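Local coordinates for beta-1,3-1,4-glucanase (Caldicellulosiruptor sp. F32, PDB 5H4R), which hydrolyses mixed-linkage beta-1,3-1,4-glucans such as lichenan, acting as a glycoside hydrolase of family 5, at residues N55-A60 with K116-R121; P257-S260 with R266-I269; W293-N296 with S300-D303. The protein carries 1 engineered substitution. All coordinates share one frame; numbering follows the deposited sequence.

Contact 1 of 3, residues N55-A60 with K116-R121. With BGC (beta-D-glucopyranose), chain B.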
ATOM      1  N   ASN A  55      -6.939   6.052   5.993  1.00  8.76           N
ATOM      2  CA  ASN A  55      -8.161   6.847   6.160  1.00 10.98           C
ATOM      3  C   ASN A  55      -7.853   8.312   6.480  1.00  9.04           C
ATOM      4  O   ASN A  55      -8.585   8.973   7.223  1.00 10.81           O
ATOM      5  CB  ASN A  55      -9.069   6.236   7.225  1.00  8.19           C
ATOM      6  CG  ASN A  55      -9.923   5.085   6.670  1.00 10.63           C
ATOM      7  OD1 ASN A  55      -9.736   4.637   5.541  1.00  8.75           O
ATOM      8  ND2 ASN A  55     -10.873   4.623   7.467  1.00 10.08           N
ATOM      9  N   THR A  56      -6.793   8.835   5.857  1.00  7.39           N
ATOM     10  CA  THR A  56      -6.324  10.190   6.093  1.00  8.25           C
ATOM     11  C   THR A  56      -6.435  10.935   4.775  1.00  9.00           C
ATOM     12  O   THR A  56      -7.534  11.350   4.403  1.00  9.00           O
ATOM     13  CB  THR A  56      -4.935  10.147   6.728  1.00  9.75           C
ATOM     14  OG1 THR A  56      -5.010   9.262   7.867  1.00 10.85           O
ATOM     15  CG2 THR A  56      -4.509  11.529   7.187  1.00  8.72           C
ATOM     16  N   PHE A  57      -5.323  11.191   4.060  1.00  8.05           N
ATOM     17  CA  PHE A  57      -5.413  11.885   2.769  1.00  8.52           C
ATOM     18  C   PHE A  57      -6.111  11.063   1.694  1.00  8.45           C
ATOM     19  O   PHE A  57      -6.440  11.605   0.626  1.00  9.01           O
ATOM     20  CB  PHE A  57      -4.016  12.266   2.300  1.00  8.42           C
ATOM     21  CG  PHE A  57      -3.355  13.258   3.209  1.00  8.75           C
ATOM     22  CD1 PHE A  57      -3.756  14.582   3.214  1.00 10.97           C
ATOM     23  CD2 PHE A  57      -2.378  12.865   4.079  1.00 10.34           C
ATOM     24  CE1 PHE A  57      -3.134  15.521   4.053  1.00 15.18           C
ATOM     25  CE2 PHE A  57      -1.786  13.764   4.932  1.00 10.14           C
ATOM     26  CZ  PHE A  57      -2.161  15.099   4.919  1.00 11.19           C
ATOM     27  N   ASP A  58      -6.365   9.789   1.965  1.00  7.98           N
ATOM     28  CA  ASP A  58      -7.107   8.909   1.067  1.00  7.96           C
ATOM     29  C   ASP A  58      -8.625   9.025   1.194  1.00  8.56           C
ATOM     30  O   ASP A  58      -9.348   8.499   0.342  1.00  8.85           O
ATOM     31  CB  ASP A  58      -6.706   7.438   1.275  1.00  7.27           C
ATOM     32  CG  ASP A  58      -6.574   7.027   2.749  1.00  8.33           C
ATOM     33  OD1 ASP A  58      -5.902   7.734   3.541  1.00  8.76           O
ATOM     34  OD2 ASP A  58      -7.151   5.971   3.104  1.00 10.60           O
ATOM     35  N   ALA A  59      -9.134   9.704   2.216  1.00  8.86           N
ATOM     36  CA  ALA A  59     -10.570   9.886   2.345  1.00  9.78           C
ATOM     37  C   ALA A  59     -11.108  10.604   1.111  1.00 13.22           C
ATOM     38  O   ALA A  59     -10.517  11.558   0.607  1.00 12.64           O
ATOM     39  CB  ALA A  59     -10.906  10.659   3.622  1.00 11.30           C
ATOM     40  N   ALA A  60     -12.217  10.106   0.596  1.00 11.98           N
ATOM     41  CA  ALA A  60     -12.748  10.625  -0.655  1.00 12.37           C
ATOM     42  C   ALA A  60     -14.233  10.327  -0.698  1.00 16.00           C
ATOM     43  O   ALA A  60     -14.660   9.214  -0.376  1.00 14.37           O
ATOM     44  CB  ALA A  60     -12.039  10.004  -1.852  1.00 15.09           C
ATOM     45  N   LYS A 116      -3.299  23.730  -4.785  1.00 14.38           N
ATOM     46  CA  LYS A 116      -2.039  24.016  -4.112  1.00 15.47           C
ATOM     47  C   LYS A 116      -2.126  23.745  -2.611  1.00 14.10           C
ATOM     48  O   LYS A 116      -1.180  23.206  -2.028  1.00 15.07           O
ATOM     49  CB  LYS A 116      -1.614  25.454  -4.362  1.00 18.35           C
ATOM     50  CG  LYS A 116      -0.224  25.753  -3.826  1.00 20.40           C
ATOM     51  CD  LYS A 116       0.212  27.178  -4.168  1.00 24.24           C
ATOM     52  CE  LYS A 116       1.569  27.513  -3.562  1.00 41.63           C
ATOM     53  NZ  LYS A 116       1.565  27.422  -2.072  1.00 31.27           N
ATOM     54  N   ARG A 117      -3.240  24.121  -1.965  1.00 14.07           N
ATOM     55  CA  ARG A 117      -3.335  23.929  -0.520  1.00 13.91           C
ATOM     56  C   ARG A 117      -3.269  22.456  -0.167  1.00 12.66           C
ATOM     57  O   ARG A 117      -2.628  22.069   0.812  1.00 12.34           O
ATOM     58  CB  ARG A 117      -4.625  24.553   0.030  1.00 14.69           C
ATOM     59  CG  ARG A 117      -4.575  26.055   0.020  1.00 22.49           C
ATOM     60  CD  ARG A 117      -5.822  26.666   0.607  1.00 29.93           C
ATOM     61  NE  ARG A 117      -5.953  26.417   2.043  1.00 30.40           N
ATOM     62  CZ  ARG A 117      -6.920  25.694   2.612  1.00 24.72           C
ATOM     63  NH1 ARG A 117      -7.870  25.134   1.884  1.00 25.52           N
ATOM     64  NH2 ARG A 117      -6.949  25.554   3.930  1.00 32.11           N
ATOM     65  N   TRP A 118      -3.873  21.615  -0.993  1.00 12.76           N
ATOM     66  CA  TRP A 118      -3.863  20.179  -0.733  1.00 10.98           C
ATOM     67  C   TRP A 118      -2.465  19.599  -0.902  1.00 10.42           C
ATOM     68  O   TRP A 118      -1.966  18.871  -0.032  1.00 11.30           O
ATOM     69  CB  TRP A 118      -4.857  19.496  -1.659  1.00 10.67           C
ATOM     70  CG  TRP A 118      -4.977  18.010  -1.461  1.00  9.74           C
ATOM     71  CD1 TRP A 118      -4.546  17.038  -2.306  1.00 12.27           C
ATOM     72  CD2 TRP A 118      -5.611  17.330  -0.361  1.00 10.06           C
ATOM     73  NE1 TRP A 118      -4.862  15.805  -1.805  1.00 13.22           N
ATOM     74  CE2 TRP A 118      -5.514  15.955  -0.615  1.00 10.91           C
ATOM     75  CE3 TRP A 118      -6.255  17.760   0.810  1.00 10.64           C
ATOM     76  CZ2 TRP A 118      -6.028  14.989   0.266  1.00 11.64           C
ATOM     77  CZ3 TRP A 118      -6.757  16.810   1.678  1.00 11.28           C
ATOM     78  CH2 TRP A 118      -6.655  15.443   1.389  1.00 10.81           C
ATOM     79  N   LEU A 119      -1.812  19.902  -2.026  1.00 10.63           N
ATOM     80  CA  LEU A 119      -0.476  19.366  -2.255  1.00 10.27           C
ATOM     81  C   LEU A 119       0.517  19.894  -1.222  1.00 10.62           C
ATOM     82  O   LEU A 119       1.378  19.143  -0.737  1.00 12.53           O
ATOM     83  CB  LEU A 119      -0.026  19.708  -3.677  1.00 10.67           C
ATOM     84  CG  LEU A 119       1.322  19.127  -4.133  1.00 10.63           C
ATOM     85  CD1 LEU A 119       1.380  17.615  -3.982  1.00 13.10           C
ATOM     86  CD2 LEU A 119       1.524  19.511  -5.568  1.00 11.03           C
ATOM     87  N   ASP A 120       0.379  21.164  -0.832  1.00 11.53           N
ATOM     88  CA  ASP A 120       1.198  21.731   0.237  1.00 12.05           C
ATOM     89  C   ASP A 120       1.034  20.954   1.546  1.00 12.70           C
ATOM     90  O   ASP A 120       2.013  20.693   2.252  1.00 11.48           O
ATOM     91  CB  ASP A 120       0.829  23.195   0.491  1.00 13.23           C
ATOM     92  CG  ASP A 120       1.249  24.156  -0.621  1.00 17.28           C
ATOM     93  OD1 ASP A 120       1.963  23.785  -1.575  1.00 15.94           O
ATOM     94  OD2 ASP A 120       0.874  25.349  -0.501  1.00 19.65           O
ATOM     95  N   ARG A 121      -0.207  20.603   1.900  1.00 12.23           N
ATOM     96  CA  ARG A 121      -0.436  19.873   3.149  1.00 10.87           C
ATOM     97  C   ARG A 121       0.145  18.460   3.087  1.00  9.93           C
ATOM     98  O   ARG A 121       0.774  18.004   4.050  1.00 10.35           O
ATOM     99  CB  ARG A 121      -1.931  19.854   3.474  1.00 12.41           C
ATOM    100  CG  ARG A 121      -2.279  19.034   4.727  1.00 12.84           C
ATOM    101  CD  ARG A 121      -1.595  19.531   6.014  1.00 11.33           C
ATOM    102  NE  ARG A 121      -1.865  18.587   7.094  1.00 11.97           N
ATOM    103  CZ  ARG A 121      -1.085  18.393   8.153  1.00 16.44           C
ATOM    104  NH1 ARG A 121       0.011  19.127   8.342  1.00 14.71           N
ATOM    105  NH2 ARG A 121      -1.418  17.472   9.044  1.00 16.69           N
TER
HETATM  106  C2  BGC B   3     -10.673   1.349   5.323  1.00  8.22           C
HETATM  107  C3  BGC B   3     -12.153   1.567   5.604  1.00 10.26           C
HETATM  108  C4  BGC B   3     -12.726   2.529   4.565  1.00  7.49           C
HETATM  109  C5  BGC B   3     -12.417   2.026   3.152  1.00  9.00           C
HETATM  110  C6  BGC B   3     -12.857   3.008   2.077  1.00  9.77           C
HETATM  111  C1  BGC B   3     -10.512   0.848   3.898  1.00  8.86           C
HETATM  112  O2  BGC B   3     -10.158   0.393   6.258  1.00  9.89           O
HETATM  113  O3  BGC B   3     -12.254   2.116   6.926  1.00 10.37           O
HETATM  114  O4  BGC B   3     -14.155   2.509   4.718  1.00  9.34           O
HETATM  115  O5  BGC B   3     -11.032   1.837   3.007  1.00  7.84           O
HETATM  116  O6  BGC B   3     -12.768   2.365   0.785  1.00 13.02           O
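The loop Asn-55 to Ala-60 has a sugar at one end and, two residues on, the ring of Phe-57 set against Trp-118 and Arg-121. Asn-55 comes first, in a left-handed backbone conformation that asparagine tolerates well. Its ND2 gives a nearly straight hydrogen bond (162°) to glucose O3 at 2.9 Å, while OD1 lies 3.4 Å from glucose C2; Glu-370 and Trp-360 bind the same sugar. With an alanine here, O3 would probably lose this donor and the sugar be held less firmly in its orientation. Thr-56 opens a type I turn ending at Ala-59. Phe-57 turns its edge to the face of the Trp-118 six-membered ring, planes 75° apart, with Phe-57 CD1 3.5 Å from Trp-118 CH2. The indole repays this with its own edge, CZ2 lying 3.4 Å from the Phe-57 carbonyl O. Trp-118 reaches so far because its CG stands anti to the backbone N (chi1 -178°). Farther round the phenyl edge, Phe-57 CE1 rests 3.7 Å from Arg-121 CG; the Arg-121 guanidinium is engaged by Glu-73 and Thr-81. Asp-58 folds its carboxylate back toward the residues before it, taking Asn-55 N on the syn side of OD2 at 2.9 Å and Thr-56 N from above the carboxylate plane on OD1 at 2.7 Å, which probably helps hold the backbone that carries the sugar-binding amide. In a (beta/alpha)8 barrel the loops following the strands line the substrate site; this one, after strand 50-53, carries Asn-55 while its far side rests on helix 116-131.

Contact 2 of 3, residues P257-S260 with R266-I269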
ATOM      1  N   PRO A 257       6.884  -2.364 -16.315  1.00 11.29           N
ATOM      2  CA  PRO A 257       7.185  -1.298 -17.276  1.00 13.14           C
ATOM      3  C   PRO A 257       8.661  -1.230 -17.617  1.00 14.93           C
ATOM      4  O   PRO A 257       9.525  -1.463 -16.770  1.00 16.70           O
ATOM      5  CB  PRO A 257       6.754  -0.013 -16.551  1.00 11.94           C
ATOM      6  CG  PRO A 257       5.934  -0.427 -15.446  1.00 16.34           C
ATOM      7  CD  PRO A 257       6.227  -1.857 -15.104  1.00 12.06           C
ATOM      8  N   LYS A 258       8.931  -0.846 -18.857  1.00 13.03           N
ATOM      9  CA  LYS A 258      10.283  -0.509 -19.276  1.00 14.16           C
ATOM     10  C   LYS A 258      10.704   0.771 -18.575  1.00 18.83           C
ATOM     11  O   LYS A 258       9.911   1.699 -18.429  1.00 19.03           O
ATOM     12  CB  LYS A 258      10.337  -0.346 -20.792  1.00 18.67           C
ATOM     13  CG  LYS A 258       9.782  -1.529 -21.557  1.00 23.13           C
ATOM     14  CD  LYS A 258      10.447  -2.853 -21.191  1.00 55.30           C
ATOM     15  CE  LYS A 258      11.917  -2.885 -21.582  1.00 65.42           C
ATOM     16  NZ  LYS A 258      12.531  -4.215 -21.290  1.00 78.56           N
ATOM     17  N   ASP A 259      11.955   0.822 -18.133  1.00 15.40           N
ATOM     18  CA  ASP A 259      12.420   1.922 -17.305  1.00 16.15           C
ATOM     19  C   ASP A 259      13.638   2.542 -17.958  1.00 17.72           C
ATOM     20  O   ASP A 259      14.591   1.841 -18.305  1.00 22.08           O
ATOM     21  CB  ASP A 259      12.748   1.431 -15.885  1.00 17.43           C
ATOM     22  CG  ASP A 259      12.997   2.565 -14.910  1.00 17.26           C
ATOM     23  OD1 ASP A 259      13.086   3.732 -15.352  1.00 17.31           O
ATOM     24  OD2 ASP A 259      13.086   2.272 -13.692  1.00 14.53           O
ATOM     25  N   SER A 260      13.603   3.855 -18.143  1.00 19.39           N
ATOM     26  CA  SER A 260      14.726   4.540 -18.760  1.00 16.17           C
ATOM     27  C   SER A 260      15.823   4.890 -17.766  1.00 19.23           C
ATOM     28  O   SER A 260      16.896   5.339 -18.193  1.00 25.39           O
ATOM     29  CB  SER A 260      14.224   5.806 -19.443  1.00 21.64           C
ATOM     30  OG  SER A 260      13.656   6.672 -18.479  1.00 24.80           O
ATOM     31  N   ARG A 266      14.791  -0.634 -10.623  1.00 12.90           N
ATOM     32  CA  ARG A 266      14.241   0.396  -9.752  1.00 12.50           C
ATOM     33  C   ARG A 266      12.719   0.337  -9.704  1.00 11.52           C
ATOM     34  O   ARG A 266      12.098   1.256  -9.177  1.00 11.54           O
ATOM     35  CB  ARG A 266      14.724   1.795 -10.200  1.00 13.61           C
ATOM     36  CG  ARG A 266      16.227   2.045 -10.003  1.00 14.85           C
ATOM     37  CD  ARG A 266      16.566   2.179  -8.520  1.00 15.23           C
ATOM     38  NE  ARG A 266      17.990   2.211  -8.183  1.00 18.85           N
ATOM     39  CZ  ARG A 266      18.623   3.207  -7.577  1.00 23.54           C
ATOM     40  NH1 ARG A 266      18.008   4.335  -7.236  1.00 25.36           N
ATOM     41  NH2 ARG A 266      19.903   3.070  -7.305  1.00 32.16           N
ATOM     42  N   ILE A 267      12.109  -0.727 -10.239  1.00 11.22           N
ATOM     43  CA  ILE A 267      10.661  -0.918 -10.197  1.00 10.38           C
ATOM     44  C   ILE A 267      10.358  -2.001  -9.173  1.00  9.93           C
ATOM     45  O   ILE A 267      10.897  -3.113  -9.256  1.00 10.38           O
ATOM     46  CB  ILE A 267      10.082  -1.299 -11.574  1.00 11.06           C
ATOM     47  CG1 ILE A 267      10.455  -0.275 -12.659  1.00 16.62           C
ATOM     48  CG2 ILE A 267       8.571  -1.471 -11.468  1.00 12.25           C
ATOM     49  CD1 ILE A 267      10.008   1.093 -12.393  1.00 16.91           C
ATOM     50  N   ILE A 268       9.493  -1.670  -8.214  1.00  9.71           N
ATOM     51  CA  ILE A 268       9.094  -2.559  -7.126  1.00  8.03           C
ATOM     52  C   ILE A 268       7.679  -3.036  -7.409  1.00  9.11           C
ATOM     53  O   ILE A 268       6.811  -2.230  -7.755  1.00  8.74           O
ATOM     54  CB  ILE A 268       9.145  -1.836  -5.766  1.00  9.11           C
ATOM     55  CG1 ILE A 268      10.576  -1.361  -5.449  1.00  9.06           C
ATOM     56  CG2 ILE A 268       8.607  -2.725  -4.668  1.00 10.23           C
ATOM     57  CD1 ILE A 268      10.671  -0.514  -4.215  1.00 10.37           C
ATOM     58  N   ILE A 269       7.446  -4.333  -7.260  1.00  8.86           N
ATOM     59  CA  ILE A 269       6.099  -4.882  -7.415  1.00  7.71           C
ATOM     60  C   ILE A 269       5.316  -4.609  -6.139  1.00  7.05           C
ATOM     61  O   ILE A 269       5.793  -4.911  -5.043  1.00 10.04           O
ATOM     62  CB  ILE A 269       6.150  -6.388  -7.692  1.00  9.26           C
ATOM     63  CG1 ILE A 269       7.005  -6.722  -8.905  1.00 12.98           C
ATOM     64  CG2 ILE A 269       4.725  -6.960  -7.876  1.00 11.85           C
ATOM     65  CD1 ILE A 269       6.609  -6.044 -10.159  1.00 13.89           C
TER
HETATM   66  O   HOH W   1      14.349  -0.078 -13.378  1.00 16.79           O
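Apolar contact is made by Ile-267, whose side chain points at the loop Pro-257 to Ser-260. Its CG2 approaches Pro-257 CD loosely, at 4.3 Å, two hydrocarbon surfaces that suit a buried spot also lined by Val-239 and Val-222. Van der Waals contacts of a polar atom with aliphatic carbon come next. With CG1 beside its own backbone N (chi1 -55°), the other branch of Ile-267 swings toward Asp-259, and CD1 ends 3.5 Å from the Asp-259 carboxylate oxygen OD2. The same oxygen passes 3.9 Å from Arg-266 CB. This is the alpha-to-beta passage of a TIM barrel: the loop after helix 247-250 turns here into the sixth strand, 267-272, at the strand's starting end. Polar linkage runs through one water, which donates to Asp-259 OD2 at 2.7 Å and accepts from the backbone N of Arg-266 at 2.8 Å, tying the loop to the residue just ahead of the strand. A salt bridge joins OD2 to Arg-226 on helix 205-226. Aspartate suits the place because its short side chain lets OD2 take both Arg-226 and the water, while OD1 accepts from Ser-261 N. Arg-266 sends its guanidinium away from the loop, NH1 making a hydrogen bond to the carbonyl of Ser-234.

Contact 3 of 3, residues W293-N296 with S300-D303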
ATOM      1  N   TRP A 293      -6.979 -17.378  14.723  1.00 10.16           N
ATOM      2  CA  TRP A 293      -5.828 -17.617  13.862  1.00  9.82           C
ATOM      3  C   TRP A 293      -4.765 -18.221  14.765  1.00 11.40           C
ATOM      4  O   TRP A 293      -4.512 -17.693  15.843  1.00 12.00           O
ATOM      5  CB  TRP A 293      -5.328 -16.321  13.198  1.00  9.19           C
ATOM      6  CG  TRP A 293      -4.362 -16.568  12.084  1.00  8.44           C
ATOM      7  CD1 TRP A 293      -4.648 -16.584  10.747  1.00  9.60           C
ATOM      8  CD2 TRP A 293      -2.959 -16.855  12.196  1.00  9.10           C
ATOM      9  NE1 TRP A 293      -3.506 -16.846  10.020  1.00 11.52           N
ATOM     10  CE2 TRP A 293      -2.459 -17.026  10.884  1.00  7.10           C
ATOM     11  CE3 TRP A 293      -2.082 -16.987  13.280  1.00  8.82           C
ATOM     12  CZ2 TRP A 293      -1.118 -17.354  10.633  1.00  8.66           C
ATOM     13  CZ3 TRP A 293      -0.761 -17.308  13.033  1.00  9.95           C
ATOM     14  CH2 TRP A 293      -0.290 -17.478  11.720  1.00  9.30           C
ATOM     15  N   SER A 294      -4.194 -19.354  14.372  1.00 11.71           N
ATOM     16  CA  SER A 294      -3.219 -20.037  15.202  1.00 10.53           C
ATOM     17  C   SER A 294      -1.938 -20.317  14.438  1.00  9.86           C
ATOM     18  O   SER A 294      -1.981 -20.852  13.332  1.00 11.59           O
ATOM     19  CB  SER A 294      -3.783 -21.357  15.725  1.00 15.19           C
ATOM     20  OG  SER A 294      -2.769 -22.127  16.345  1.00 18.05           O
ATOM     21  N   VAL A 295      -0.802 -20.020  15.068  1.00 13.27           N
ATOM     22  CA  VAL A 295       0.483 -20.319  14.477  1.00 14.43           C
ATOM     23  C   VAL A 295       0.712 -21.817  14.342  1.00 12.06           C
ATOM     24  O   VAL A 295       1.596 -22.230  13.586  1.00 17.15           O
ATOM     25  CB  VAL A 295       1.591 -19.629  15.305  1.00 19.84           C
ATOM     26  CG1 VAL A 295       1.808 -20.343  16.631  1.00 17.75           C
ATOM     27  CG2 VAL A 295       2.850 -19.534  14.514  1.00 30.40           C
ATOM     28  N   ASN A 296      -0.090 -22.645  15.021  1.00 11.32           N
ATOM     29  CA  ASN A 296       0.040 -24.096  14.983  1.00 13.13           C
ATOM     30  C   ASN A 296      -0.952 -24.747  14.034  1.00 14.48           C
ATOM     31  O   ASN A 296      -1.101 -25.979  14.056  1.00 18.23           O
ATOM     32  CB  ASN A 296      -0.140 -24.675  16.385  1.00 18.86           C
ATOM     33  CG  ASN A 296       0.877 -24.125  17.378  1.00 22.54           C
ATOM     34  OD1 ASN A 296       0.518 -23.669  18.465  1.00 26.81           O
ATOM     35  ND2 ASN A 296       2.148 -24.137  16.993  1.00 17.26           N
ATOM     36  N   SER A 300      -4.641 -21.848   9.161  1.00 10.82           N
ATOM     37  CA  SER A 300      -4.412 -20.424   9.353  1.00 10.04           C
ATOM     38  C   SER A 300      -3.257 -19.929   8.490  1.00 10.79           C
ATOM     39  O   SER A 300      -3.303 -18.819   7.953  1.00 11.43           O
ATOM     40  CB  SER A 300      -4.130 -20.148  10.830  1.00 11.23           C
ATOM     41  OG  SER A 300      -5.248 -20.438  11.647  1.00 11.16           O
ATOM     42  N   ARG A 301      -2.228 -20.749   8.330  1.00 10.29           N
ATOM     43  CA  ARG A 301      -0.998 -20.326   7.663  1.00  8.79           C
ATOM     44  C   ARG A 301      -1.074 -20.420   6.134  1.00  9.39           C
ATOM     45  O   ARG A 301      -0.364 -19.687   5.440  1.00 10.19           O
ATOM     46  CB  ARG A 301       0.165 -21.176   8.184  1.00 12.23           C
ATOM     47  CG  ARG A 301       0.410 -20.969   9.678  1.00 15.02           C
ATOM     48  CD  ARG A 301       1.144 -22.131  10.347  1.00 18.65           C
ATOM     49  NE  ARG A 301       2.442 -22.372   9.722  1.00 14.98           N
ATOM     50  CZ  ARG A 301       3.602 -22.500  10.374  1.00 13.85           C
ATOM     51  NH1 ARG A 301       3.662 -22.423  11.689  1.00 15.07           N
ATOM     52  NH2 ARG A 301       4.723 -22.742   9.698  1.00 14.34           N
ATOM     53  N   ARG A 302      -1.902 -21.319   5.597  1.00  9.63           N
ATOM     54  CA  ARG A 302      -1.820 -21.724   4.191  1.00  8.82           C
ATOM     55  C   ARG A 302      -1.819 -20.546   3.211  1.00  9.41           C
ATOM     56  O   ARG A 302      -0.996 -20.497   2.285  1.00 11.04           O
ATOM     57  CB  ARG A 302      -2.995 -22.653   3.875  1.00 11.25           C
ATOM     58  CG  ARG A 302      -2.889 -23.294   2.520  1.00 13.79           C
ATOM     59  CD  ARG A 302      -4.247 -23.948   2.116  1.00 19.79           C
ATOM     60  NE  ARG A 302      -5.152 -22.921   1.605  1.00 19.64           N
ATOM     61  CZ  ARG A 302      -6.185 -23.145   0.811  1.00 18.04           C
ATOM     62  NH1 ARG A 302      -6.496 -24.376   0.439  1.00 14.68           N
ATOM     63  NH2 ARG A 302      -6.908 -22.117   0.384  1.00 21.79           N
ATOM     64  N   ASP A 303      -2.800 -19.648   3.327  1.00 10.55           N
ATOM     65  CA  ASP A 303      -2.957 -18.615   2.302  1.00  9.45           C
ATOM     66  C   ASP A 303      -1.833 -17.577   2.343  1.00 13.54           C
ATOM     67  O   ASP A 303      -1.541 -16.960   1.312  1.00 14.26           O
ATOM     68  CB  ASP A 303      -4.302 -17.901   2.464  1.00  9.30           C
ATOM     69  CG  ASP A 303      -5.500 -18.764   2.091  1.00 14.34           C
ATOM     70  OD1 ASP A 303      -5.323 -19.897   1.592  1.00 13.28           O
ATOM     71  OD2 ASP A 303      -6.646 -18.268   2.261  1.00 15.51           O
TER
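Ser-300 meets the indole of Trp-293 in two ways: its CB sits squarely over the five-membered ring, 3.4 Å from the centroid and only 9° off the normal, a CH-pi contact, while its carbonyl O accepts a hydrogen bond from Trp-293 NE1 at 2.9 Å. That bond is strongly bent (122°) and weak, so it adds to the face contact rather than replacing it. A residue as small as serine allows so close an approach. Its OG, anti to its own carbonyl carbon (chi1 -65°), takes the backbone N of Ser-294 in an almost straight bond of 3.1 Å. Ser-294 in turn makes an ST turn, OG accepting from Asn-296 N, which curls the loop just before helix 298-316. The Arg-301 chain crosses the indole, its CG 4.0 Å from Trp-293 CZ2, then bends at chi3; the guanidinium, nearly parallel to the ring, brings NH1 to the Val-295 carbonyl O at 2.8 Å, in its own plane. Helix 336-352 also packs on Trp-293, Phe-342 meeting it edge-to-face. Backbone groups of the loop are thus matched by a hydroxyl and a guanidinium from the helix's first turn, and because the guanidinium is charged, the Arg-301 bond is probably stronger than a neutral one.

Contact 1 alone of the three holds a residue of the glucan-binding pocket, Asn-55; the pocket also includes Gln-188, the engineered substitution. Contact 2 lies at the other end of the barrel, where the sixth strand begins, its centre 27 Å from that of contact 1. Contact 3 belongs to the same part of the chain: strand 267-272 starts in contact 2 and leads, by way of helix 277-280 and a loop, to helix 298-316 of contact 3. The two nevertheless stay apart, with nearest atoms about 15 Å from each other. Contacts 1 and 3, 37 Å between centres, fall on opposite sides of the chain's centre, their nearest atoms about 22 Å apart.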